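Local coordinates for sortase family protein (PDB 6IXZ) that probably acts as a class C sortase, a cysteine transpeptidase of the kind that joins pilin subunits on the surface of Gram-positive bacteria, at residues S105-H110 against D165-L170; V144-V149 against L183-R188. All coordinates share one frame; numbering follows the deposited sequence.

Both contacts are strand pairings in one mixed beta-sheet of the sortase domain. Strands 165-173 and 180-188 are neighbours there, and the order across the four segments is 105-110, 165-170, 183-188, 144-149. Contact 1 is parallel, lies in the core with its centre about 5 Å from the centre of the chain, and joins its side chains through apolar carbons. Contact 2 is antiparallel and partly buried, its centre about 13 Å from the chain centre. It adds an arginine-asparagine grip and a beta bulge. Backbone bonds probably tie the two together, from Val184 N to Leu169 O and from Gly186 N to Val167 O. Contact 1 also runs up to the predicted active-site His110.

Contact 1. Residues S105-H110 against D165-L170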
ATOM      1  N   SER A 105       5.087   1.440  -4.432  1.00 17.53           N
ATOM      2  CA  SER A 105       4.663   0.997  -3.116  1.00 17.94           C
ATOM      3  C   SER A 105       4.093  -0.405  -3.222  1.00 18.22           C
ATOM      4  O   SER A 105       3.369  -0.719  -4.165  1.00 17.08           O
ATOM      5  CB  SER A 105       3.600   1.945  -2.561  1.00 17.90           C
ATOM      6  OG  SER A 105       3.414   1.797  -1.166  1.00 18.99           O
ATOM      7  N   VAL A 106       4.423  -1.248  -2.250  1.00 17.37           N
ATOM      8  CA  VAL A 106       3.852  -2.559  -2.189  1.00 17.79           C
ATOM      9  C   VAL A 106       2.941  -2.698  -0.968  1.00 17.72           C
ATOM     10  O   VAL A 106       3.344  -2.419   0.161  1.00 16.59           O
ATOM     11  CB  VAL A 106       4.951  -3.617  -2.179  1.00 18.24           C
ATOM     12  CG1 VAL A 106       4.333  -5.012  -2.260  1.00 17.25           C
ATOM     13  CG2 VAL A 106       5.891  -3.376  -3.356  1.00 18.34           C
ATOM     14  N   LEU A 107       1.720  -3.162  -1.204  1.00 13.97           N
ATOM     15  CA  LEU A 107       0.745  -3.306  -0.152  1.00 14.65           C
ATOM     16  C   LEU A 107       0.463  -4.787   0.075  1.00 13.46           C
ATOM     17  O   LEU A 107      -0.016  -5.478  -0.822  1.00 12.33           O
ATOM     18  CB  LEU A 107      -0.547  -2.541  -0.510  1.00 15.93           C
ATOM     19  CG  LEU A 107      -0.374  -1.099  -0.966  1.00 17.11           C
ATOM     20  CD1 LEU A 107      -1.688  -0.463  -1.441  1.00 16.10           C
ATOM     21  CD2 LEU A 107       0.278  -0.260   0.120  1.00 17.91           C
ATOM     22  N   SER A 108       0.897  -5.285   1.237  1.00 16.26           N
ATOM     23  CA  SER A 108       0.911  -6.731   1.551  1.00 14.63           C
ATOM     24  C   SER A 108      -0.262  -7.153   2.454  1.00 14.47           C
ATOM     25  O   SER A 108      -0.515  -6.554   3.491  1.00 14.35           O
ATOM     26  CB  SER A 108       2.217  -7.106   2.280  1.00 15.30           C
ATOM     27  OG  SER A 108       2.421  -8.507   2.266  1.00 17.17           O
ATOM     28  N   ALA A 109      -0.897  -8.253   2.077  1.00 15.75           N
ATOM     29  CA  ALA A 109      -2.065  -8.785   2.745  1.00 19.62           C
ATOM     30  C   ALA A 109      -1.795 -10.231   3.030  1.00 17.90           C
ATOM     31  O   ALA A 109      -1.347 -10.939   2.136  1.00 19.28           O
ATOM     32  CB  ALA A 109      -3.284  -8.686   1.850  1.00 21.63           C
ATOM     33  N   HIS A 110      -2.066 -10.663   4.260  1.00 16.59           N
ATOM     34  CA  HIS A 110      -1.915 -12.076   4.657  1.00 18.62           C
ATOM     35  C   HIS A 110      -3.183 -12.584   5.361  1.00 16.62           C
ATOM     36  O   HIS A 110      -3.358 -12.336   6.529  1.00 19.29           O
ATOM     37  CB  HIS A 110      -0.692 -12.286   5.577  1.00 16.91           C
ATOM     38  CG  HIS A 110      -0.191 -13.699   5.602  1.00 18.06           C
ATOM     39  ND1 HIS A 110      -1.030 -14.787   5.551  1.00 18.52           N
ATOM     40  CD2 HIS A 110       1.067 -14.201   5.609  1.00 22.78           C
ATOM     41  CE1 HIS A 110      -0.318 -15.897   5.572  1.00 21.09           C
ATOM     42  NE2 HIS A 110       0.961 -15.568   5.547  1.00 22.31           N
ATOM     43  N   ASP A 165       5.162   5.200 -11.968  1.00 20.84           N
ATOM     44  CA  ASP A 165       4.456   5.371 -10.717  1.00 22.48           C
ATOM     45  C   ASP A 165       3.569   4.130 -10.519  1.00 21.17           C
ATOM     46  O   ASP A 165       2.519   3.979 -11.164  1.00 18.22           O
ATOM     47  CB  ASP A 165       3.624   6.673 -10.754  1.00 23.32           C
ATOM     48  CG  ASP A 165       2.841   6.912  -9.465  1.00 24.49           C
ATOM     49  OD1 ASP A 165       2.393   8.050  -9.221  1.00 22.42           O
ATOM     50  OD2 ASP A 165       2.694   5.961  -8.679  1.00 24.37           O
ATOM     51  N   TYR A 166       4.061   3.174  -9.719  1.00 18.25           N
ATOM     52  CA  TYR A 166       3.405   1.872  -9.585  1.00 20.16           C
ATOM     53  C   TYR A 166       2.993   1.659  -8.129  1.00 20.71           C
ATOM     54  O   TYR A 166       3.717   2.057  -7.198  1.00 21.04           O
ATOM     55  CB  TYR A 166       4.340   0.699  -9.953  1.00 20.01           C
ATOM     56  CG  TYR A 166       4.690   0.500 -11.424  1.00 21.55           C
ATOM     57  CD1 TYR A 166       3.790   0.817 -12.447  1.00 21.29           C
ATOM     58  CD2 TYR A 166       5.962   0.060 -11.783  1.00 21.17           C
ATOM     59  CE1 TYR A 166       4.142   0.635 -13.783  1.00 24.28           C
ATOM     60  CE2 TYR A 166       6.318  -0.135 -13.110  1.00 26.73           C
ATOM     61  CZ  TYR A 166       5.392   0.132 -14.104  1.00 23.99           C
ATOM     62  OH  TYR A 166       5.728  -0.082 -15.412  1.00 26.70           O
ATOM     63  N   VAL A 167       1.880   0.952  -7.957  1.00 19.77           N
ATOM     64  CA  VAL A 167       1.541   0.302  -6.696  1.00 18.24           C
ATOM     65  C   VAL A 167       1.255  -1.162  -7.012  1.00 21.03           C
ATOM     66  O   VAL A 167       0.466  -1.480  -7.921  1.00 20.90           O
ATOM     67  CB  VAL A 167       0.345   0.978  -6.027  1.00 18.20           C
ATOM     68  CG1 VAL A 167      -0.102   0.217  -4.787  1.00 18.45           C
ATOM     69  CG2 VAL A 167       0.691   2.422  -5.703  1.00 20.93           C
ATOM     70  N   THR A 168       1.941  -2.058  -6.301  1.00 18.81           N
ATOM     71  CA  THR A 168       1.627  -3.479  -6.365  1.00 16.53           C
ATOM     72  C   THR A 168       0.779  -3.945  -5.163  1.00 18.26           C
ATOM     73  O   THR A 168       1.016  -3.566  -3.987  1.00 17.47           O
ATOM     74  CB  THR A 168       2.892  -4.355  -6.525  1.00 19.07           C
ATOM     75  OG1 THR A 168       3.503  -4.150  -7.815  1.00 24.46           O
ATOM     76  CG2 THR A 168       2.538  -5.826  -6.401  1.00 19.81           C
ATOM     77  N   LEU A 169      -0.295  -4.658  -5.481  1.00 19.57           N
ATOM     78  CA  LEU A 169      -1.095  -5.353  -4.467  1.00 18.66           C
ATOM     79  C   LEU A 169      -0.555  -6.768  -4.343  1.00 18.33           C
ATOM     80  O   LEU A 169      -0.266  -7.400  -5.335  1.00 21.17           O
ATOM     81  CB  LEU A 169      -2.562  -5.383  -4.886  1.00 19.49           C
ATOM     82  CG  LEU A 169      -3.099  -4.007  -5.306  1.00 18.08           C
ATOM     83  CD1 LEU A 169      -4.568  -4.089  -5.658  1.00 19.79           C
ATOM     84  CD2 LEU A 169      -2.837  -3.003  -4.206  1.00 18.69           C
ATOM     85  N   LEU A 170      -0.283  -7.194  -3.121  1.00 21.14           N
ATOM     86  CA  LEU A 170       0.366  -8.480  -2.879  1.00 19.81           C
ATOM     87  C   LEU A 170      -0.496  -9.277  -1.911  1.00 17.82           C
ATOM     88  O   LEU A 170      -0.851  -8.790  -0.835  1.00 13.86           O
ATOM     89  CB  LEU A 170       1.745  -8.229  -2.307  1.00 19.31           C
ATOM     90  CG  LEU A 170       2.668  -9.378  -1.962  1.00 17.94           C
ATOM     91  CD1 LEU A 170       4.053  -8.797  -1.770  1.00 19.05           C
ATOM     92  CD2 LEU A 170       2.175 -10.049  -0.677  1.00 19.55           C
TER
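Leu107 carries CG beside its backbone N (chi1 -50°), and its extended chain brings CD1 between two side chains of the neighbouring strand. CD1 meets Val167 CG1 at 3.8 Å and Leu169 CD2 at 3.9 Å. The Leu107 and Leu169 chains run alongside each other, with Ile64 touching both. On the other face Leu170 turns CG away from its own N (chi1 -179°). Its two methyls then divide the work: CD1 packs on Val106 CG1 at 3.8 Å, and CD2 lies 3.3 Å from Ser108 OG.

The strands 105-109 and 165-170 run parallel, and five backbone bonds join them. Leu107 takes part twice. Its N donates to Thr168 O at 2.9 Å in a nearly straight bond (169°), and its O accepts from Leu170 N. Ser105 and Ala109 extend the pairing at the two ends.

The first strand ends just before the predicted catalytic His110, and the second carries the predicted Cys172 two residues past Leu170. The chemistry implies a buried framework in which paired backbone polar groups fix the register and apolar branches meet on both faces, with the hydroxyls of Ser105 and Thr168 bonded outside the pair, to Ser95 O and His104 NE2.

Contact 2. Residues V144-V149 against L183-R188; sequences VNQIKV and LVRGER
A classic beta bulge interrupts the antiparallel pairing of strands 138-150 and 180-188 in the sortase beta-sheet. Two residues, Asn145 and Gln146, sit opposite the single Arg185, and the register shifts by one residue. Arg185 O accepts from Asn145 N at 2.8 Å and, weakly, from Gln146 N at 3.4 Å. Arg185 N donates to Gln146 O, which closes the bulge. Beyond it the regular pattern returns, and Lys148 and Leu183 exchange two backbone bonds.

The Arg185 side chain is gripped at the same place. Its chain turns about the CG-CD bond (chi3 71°), which carries the guanidinium back over the bulge. NE and NH2 then both donate to Asn145 OD1, at 3.0 Å and 3.3 Å. The oxygen lies in the guanidinium plane, but the amide is turned steeply, 73° from that plane. NE comes in tilted somewhat from the amide plane, while NH2 comes from well above it.

Gln146 covers one face of the guanidinium. Its CB sits 3.5 Å above the plane, and its amide stacks at 30°, with OE1 3.7 Å from NH1. Gln146 NE2 is held by Glu157. Tyr166 adds a cation-pi contact to Arg185, which probably helps to fix how the group is turned.

On the opposite face of the sheet Val144, Ile147 and Val184 form an apolar patch, where Val144 CG2 meets Val184 CG1 at 3.7 Å.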
ATOM      1  N   VAL A 144      -4.449  -1.657 -13.317  1.00 22.57           N
ATOM      2  CA  VAL A 144      -3.710  -2.911 -13.382  1.00 26.89           C
ATOM      3  C   VAL A 144      -3.053  -3.096 -14.753  1.00 31.34           C
ATOM      4  O   VAL A 144      -3.716  -2.976 -15.781  1.00 29.19           O
ATOM      5  CB  VAL A 144      -4.638  -4.111 -13.120  1.00 25.80           C
ATOM      6  CG1 VAL A 144      -3.881  -5.416 -13.265  1.00 23.13           C
ATOM      7  CG2 VAL A 144      -5.251  -4.019 -11.735  1.00 27.82           C
ATOM      8  N   ASN A 145      -1.758  -3.383 -14.768  1.00 29.07           N
ATOM      9  CA  ASN A 145      -1.082  -3.709 -16.026  1.00 32.15           C
ATOM     10  C   ASN A 145      -0.150  -4.911 -15.968  1.00 30.20           C
ATOM     11  O   ASN A 145       0.367  -5.322 -16.988  1.00 23.62           O
ATOM     12  CB  ASN A 145      -0.338  -2.492 -16.589  1.00 30.68           C
ATOM     13  CG  ASN A 145       0.839  -2.058 -15.729  1.00 31.43           C
ATOM     14  OD1 ASN A 145       1.204  -2.710 -14.750  1.00 29.85           O
ATOM     15  ND2 ASN A 145       1.447  -0.952 -16.105  1.00 30.07           N
ATOM     16  N   GLN A 146      -0.008  -5.540 -14.808  1.00 24.40           N
ATOM     17  CA  GLN A 146       0.792  -6.755 -14.725  1.00 24.88           C
ATOM     18  C   GLN A 146       0.286  -7.618 -13.589  1.00 27.28           C
ATOM     19  O   GLN A 146       0.154  -7.130 -12.474  1.00 26.82           O
ATOM     20  CB  GLN A 146       2.269  -6.435 -14.532  1.00 26.28           C
ATOM     21  CG  GLN A 146       3.171  -7.674 -14.582  1.00 26.22           C
ATOM     22  CD  GLN A 146       4.648  -7.355 -14.427  1.00 30.55           C
ATOM     23  OE1 GLN A 146       5.356  -7.165 -15.419  1.00 29.63           O
ATOM     24  NE2 GLN A 146       5.149  -7.431 -13.193  1.00 31.85           N
ATOM     25  N   ILE A 147      -0.078  -8.861 -13.893  1.00 24.37           N
ATOM     26  CA  ILE A 147      -0.379  -9.860 -12.870  1.00 26.54           C
ATOM     27  C   ILE A 147       0.605 -11.025 -12.902  1.00 25.40           C
ATOM     28  O   ILE A 147       0.797 -11.640 -13.930  1.00 30.59           O
ATOM     29  CB  ILE A 147      -1.849 -10.348 -13.002  1.00 30.60           C
ATOM     30  CG1 ILE A 147      -2.802  -9.196 -12.658  1.00 31.92           C
ATOM     31  CG2 ILE A 147      -2.119 -11.549 -12.101  1.00 30.91           C
ATOM     32  CD1 ILE A 147      -3.615  -8.676 -13.813  1.00 36.47           C
ATOM     33  N   LYS A 148       1.199 -11.355 -11.757  1.00 27.52           N
ATOM     34  CA  LYS A 148       2.264 -12.357 -11.693  1.00 25.96           C
ATOM     35  C   LYS A 148       2.227 -13.099 -10.380  1.00 27.51           C
ATOM     36  O   LYS A 148       2.086 -12.480  -9.327  1.00 27.04           O
ATOM     37  CB  LYS A 148       3.633 -11.669 -11.797  1.00 31.19           C
ATOM     38  CG  LYS A 148       4.560 -12.264 -12.837  1.00 36.24           C
ATOM     39  CD  LYS A 148       4.253 -11.711 -14.220  1.00 39.74           C
ATOM     40  CE  LYS A 148       5.391 -11.961 -15.206  1.00 39.89           C
ATOM     41  NZ  LYS A 148       5.491 -13.392 -15.622  1.00 36.02           N
ATOM     42  N   VAL A 149       2.493 -14.402 -10.422  1.00 25.90           N
ATOM     43  CA  VAL A 149       2.648 -15.197  -9.207  1.00 29.05           C
ATOM     44  C   VAL A 149       4.104 -15.536  -9.011  1.00 34.19           C
ATOM     45  O   VAL A 149       4.770 -15.978  -9.939  1.00 32.31           O
ATOM     46  CB  VAL A 149       1.863 -16.519  -9.255  1.00 33.03           C
ATOM     47  CG1 VAL A 149       2.062 -17.308  -7.963  1.00 31.89           C
ATOM     48  CG2 VAL A 149       0.381 -16.255  -9.493  1.00 36.41           C
ATOM     49  N   LEU A 183       0.958 -11.055  -7.198  1.00 18.56           N
ATOM     50  CA  LEU A 183       1.263  -9.638  -7.327  1.00 18.96           C
ATOM     51  C   LEU A 183       0.333  -9.084  -8.367  1.00 20.90           C
ATOM     52  O   LEU A 183       0.212  -9.661  -9.446  1.00 25.75           O
ATOM     53  CB  LEU A 183       2.693  -9.437  -7.846  1.00 16.52           C
ATOM     54  CG  LEU A 183       3.797 -10.081  -7.011  1.00 19.65           C
ATOM     55  CD1 LEU A 183       5.165  -9.740  -7.586  1.00 19.05           C
ATOM     56  CD2 LEU A 183       3.690  -9.632  -5.554  1.00 20.19           C
ATOM     57  N   VAL A 184      -0.307  -7.964  -8.061  1.00 18.84           N
ATOM     58  CA  VAL A 184      -1.160  -7.277  -9.043  1.00 18.45           C
ATOM     59  C   VAL A 184      -0.691  -5.834  -9.131  1.00 19.67           C
ATOM     60  O   VAL A 184      -0.942  -5.047  -8.209  1.00 18.92           O
ATOM     61  CB  VAL A 184      -2.660  -7.339  -8.629  1.00 17.60           C
ATOM     62  CG1 VAL A 184      -3.528  -6.567  -9.607  1.00 19.14           C
ATOM     63  CG2 VAL A 184      -3.134  -8.786  -8.541  1.00 20.49           C
ATOM     64  N   ARG A 185       0.004  -5.493 -10.225  1.00 18.61           N
ATOM     65  CA  ARG A 185       0.645  -4.191 -10.362  1.00 20.16           C
ATOM     66  C   ARG A 185      -0.260  -3.250 -11.108  1.00 20.38           C
ATOM     67  O   ARG A 185      -0.770  -3.591 -12.183  1.00 21.46           O
ATOM     68  CB  ARG A 185       1.955  -4.265 -11.156  1.00 21.04           C
ATOM     69  CG  ARG A 185       2.765  -2.981 -11.077  1.00 18.35           C
ATOM     70  CD  ARG A 185       4.054  -3.119 -11.886  1.00 23.22           C
ATOM     71  NE  ARG A 185       3.776  -3.130 -13.320  1.00 27.63           N
ATOM     72  CZ  ARG A 185       4.669  -3.443 -14.268  1.00 26.27           C
ATOM     73  NH1 ARG A 185       5.887  -3.818 -13.933  1.00 25.53           N
ATOM     74  NH2 ARG A 185       4.317  -3.409 -15.548  1.00 25.53           N
ATOM     75  N   GLY A 186      -0.482  -2.089 -10.511  1.00 19.92           N
ATOM     76  CA  GLY A 186      -1.235  -1.012 -11.158  1.00 22.63           C
ATOM     77  C   GLY A 186      -0.357   0.183 -11.420  1.00 22.49           C
ATOM     78  O   GLY A 186       0.690   0.351 -10.777  1.00 20.73           O
ATOM     79  N   GLU A 187      -0.674   0.897 -12.499  1.00 21.38           N
ATOM     80  CA  GLU A 187       0.059   2.108 -12.884  1.00 22.09           C
ATOM     81  C   GLU A 187      -0.864   3.319 -12.766  1.00 18.46           C
ATOM     82  O   GLU A 187      -2.053   3.214 -13.054  1.00 21.11           O
ATOM     83  CB  GLU A 187       0.600   1.981 -14.327  1.00 23.48           C
ATOM     84  CG  GLU A 187       1.391   3.198 -14.822  1.00 26.19           C
ATOM     85  CD  GLU A 187       2.312   2.887 -15.996  1.00 30.76           C
ATOM     86  OE1 GLU A 187       2.178   1.806 -16.604  1.00 39.16           O
ATOM     87  OE2 GLU A 187       3.206   3.703 -16.295  1.00 35.86           O
ATOM     88  N   ARG A 188      -0.317   4.415 -12.250  1.00 19.22           N
ATOM     89  CA  ARG A 188      -1.044   5.656 -11.973  1.00 23.03           C
ATOM     90  C   ARG A 188      -1.831   6.074 -13.212  1.00 26.08           C
ATOM     91  O   ARG A 188      -1.271   6.097 -14.314  1.00 22.55           O
ATOM     92  CB  ARG A 188      -0.036   6.764 -11.620  1.00 20.64           C
ATOM     93  CG  ARG A 188      -0.617   8.053 -11.044  1.00 23.00           C
ATOM     94  CD  ARG A 188      -1.202   7.857  -9.653  1.00 21.56           C
ATOM     95  NE  ARG A 188      -1.730   9.101  -9.127  1.00 23.78           N
ATOM     96  CZ  ARG A 188      -0.991  10.115  -8.673  1.00 25.69           C
ATOM     97  NH1 ARG A 188       0.335  10.023  -8.584  1.00 29.02           N
ATOM     98  NH2 ARG A 188      -1.581  11.245  -8.318  1.00 25.73           N
TER